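PDB 2RBC: sugar kinase from Agrobacterium tumefaciens, which probably phosphorylates the hydroxymethyl group of a sugar or related substrate with ATP, as other ribokinase-family (pfkB) carbohydrate kinases do. Local coordinates for residues Ala325-Gln328 against Trp329-Glu333. Residues are numbered along the deposited sequence; the frame is centred on the assembly and turned at random.
Sequences AMRQ and WLERE. With SO4 (sulfate ion), chain B.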
# COMPACT_ATOMS: atom_id res chain seq x y z
N ALA A 325 18.56 -11.78 -27.37
CA ALA A 325 19.17 -10.50 -27.03
C ALA A 325 20.69 -10.63 -26.91
O ALA A 325 21.47 -9.82 -27.46
CB ALA A 325 18.53 -9.92 -25.73
N MSE A 326 21.11 -11.69 -26.25
CA MSE A 326 22.51 -11.91 -25.96
C MSE A 326 23.29 -12.16 -27.23
O MSE A 326 24.38 -11.63 -27.41
CB MSE A 326 22.67 -13.07 -24.99
CG MSE A 326 24.13 -13.34 -24.68
SE MSE A 326 24.31 -14.63 -23.25
CE MSE A 326 23.57 -16.23 -24.12
N ARG A 327 22.72 -12.96 -28.12
CA ARG A 327 23.30 -13.22 -29.42
C ARG A 327 23.56 -11.93 -30.20
O ARG A 327 24.64 -11.74 -30.75
CB ARG A 327 22.37 -14.15 -30.19
CG ARG A 327 22.87 -14.59 -31.50
CD ARG A 327 21.79 -15.28 -32.38
NE ARG A 327 20.79 -14.40 -33.04
CZ ARG A 327 21.05 -13.49 -33.98
NH1 ARG A 327 22.29 -13.27 -34.41
NH2 ARG A 327 20.05 -12.78 -34.51
N GLN A 328 22.55 -11.07 -30.28
CA GLN A 328 22.67 -9.80 -30.98
C GLN A 328 23.70 -8.87 -30.32
O GLN A 328 24.50 -8.23 -31.00
CB GLN A 328 21.32 -9.10 -31.05
CG GLN A 328 20.26 -9.90 -31.77
CD GLN A 328 19.18 -9.05 -32.42
OE1 GLN A 328 19.35 -7.85 -32.68
NE2 GLN A 328 18.06 -9.68 -32.72
N TRP A 329 23.70 -8.84 -28.99
CA TRP A 329 24.63 -8.02 -28.20
C TRP A 329 26.07 -8.45 -28.38
O TRP A 329 26.93 -7.62 -28.63
CB TRP A 329 24.22 -8.08 -26.74
CG TRP A 329 25.20 -7.51 -25.80
CD1 TRP A 329 25.68 -6.24 -25.77
CD2 TRP A 329 25.79 -8.19 -24.68
NE1 TRP A 329 26.56 -6.09 -24.71
CE2 TRP A 329 26.65 -7.27 -24.04
CE3 TRP A 329 25.67 -9.49 -24.18
CZ2 TRP A 329 27.38 -7.61 -22.90
CZ3 TRP A 329 26.39 -9.83 -23.04
CH2 TRP A 329 27.23 -8.88 -22.40
N LEU A 330 26.30 -9.75 -28.32
CA LEU A 330 27.62 -10.31 -28.56
C LEU A 330 28.12 -10.06 -29.97
O LEU A 330 29.30 -10.19 -30.22
CB LEU A 330 27.68 -11.80 -28.21
CG LEU A 330 27.49 -12.08 -26.71
CD1 LEU A 330 27.43 -13.56 -26.40
CD2 LEU A 330 28.55 -11.41 -25.83
N GLU A 331 27.22 -9.69 -30.90
CA GLU A 331 27.63 -9.24 -32.24
C GLU A 331 27.54 -7.73 -32.48
O GLU A 331 27.59 -7.30 -33.62
CB GLU A 331 26.74 -9.91 -33.28
CG GLU A 331 26.85 -11.41 -33.28
CD GLU A 331 25.79 -12.08 -34.16
OE1 GLU A 331 25.02 -11.35 -34.87
OE2 GLU A 331 25.74 -13.36 -34.14
N ARG A 332 27.41 -6.93 -31.42
CA ARG A 332 27.31 -5.47 -31.56
C ARG A 332 28.58 -4.87 -32.15
O ARG A 332 29.65 -5.49 -32.07
CB ARG A 332 27.07 -4.80 -30.19
CG ARG A 332 28.31 -4.78 -29.26
CD ARG A 332 27.91 -4.42 -27.85
NE ARG A 332 29.00 -4.52 -26.88
CZ ARG A 332 29.48 -5.66 -26.36
NH1 ARG A 332 30.46 -5.62 -25.47
NH2 ARG A 332 29.01 -6.86 -26.72
N GLU A 333 28.47 -3.66 -32.70
CA GLU A 333 29.65 -2.93 -33.17
C GLU A 333 29.52 -1.41 -32.94
O GLU A 333 29.60 -0.93 -31.80
CB GLU A 333 29.91 -3.25 -34.64
CG GLU A 333 28.65 -3.43 -35.50
CD GLU A 333 28.98 -3.63 -36.98
OE1 GLU A 333 30.00 -4.31 -37.27
OE2 GLU A 333 28.23 -3.10 -37.84
S SO4 B . 31.72 -8.83 -24.16
O1 SO4 B . 32.47 -9.18 -25.36
O2 SO4 B . 31.89 -9.86 -23.15
O3 SO4 B . 32.20 -7.58 -23.58
O4 SO4 B . 30.31 -8.74 -24.55
O HOH W 1 26.35 -13.77 -31.33
O HOH W 2 24.66 -15.69 -34.02
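Met326 and Leu330 lie one turn apart on the last turns of helix 319-330, the C-terminal helix of this ribokinase-family fold, and point the same way, with Met326 CG 3.7 Å from Leu330 CD1. The tight side is next to them: the broad indole of Trp329 suits the buried face, packing on Val301 of helix 292-307, while the small Ala325 meets the same valine. Met326, a selenomethionine here, has CG anti to its own N (chi1 179°), which brings that methylene alongside Leu330 at the margin of this packing; both side chains also touch Arg297. Along the helix, Trp329 N donates to Ala325 O and Leu330 N to Met326 O (2.8 Å), both nearly straight i to i+4 bonds.

The other side is loose and polar. Glu331 N reaches Arg327 O and Gln328 O only through weak bonds as the helix unwinds. Arg327 and Glu331, long and charged, suit solvent: NH1 and OE1 form a stretched salt bridge at 3.4 Å, with guanidinium and carboxylate planes 61° apart. One water donates to both Arg327 O and Glu331 OE2. The stronger polar partner of Arg327 is Glu324, whose OE2 bridges to NH2.

Past Leu330 the Arg332 side chain returns toward the helix end, and Arg332 N and NH2 grip Trp329 O from opposite faces of its carbonyl plane. The bond from Arg332 NH2 to Trp329 O (2.9 Å) lies in the guanidinium plane, holding that group over the rim of one indole face. The guanidinium edge meets a sulfate, probably from the crystallisation liquor and also bound by Gln261 and Arg297, whose O4 sits 3.5 Å from Trp329 CZ2.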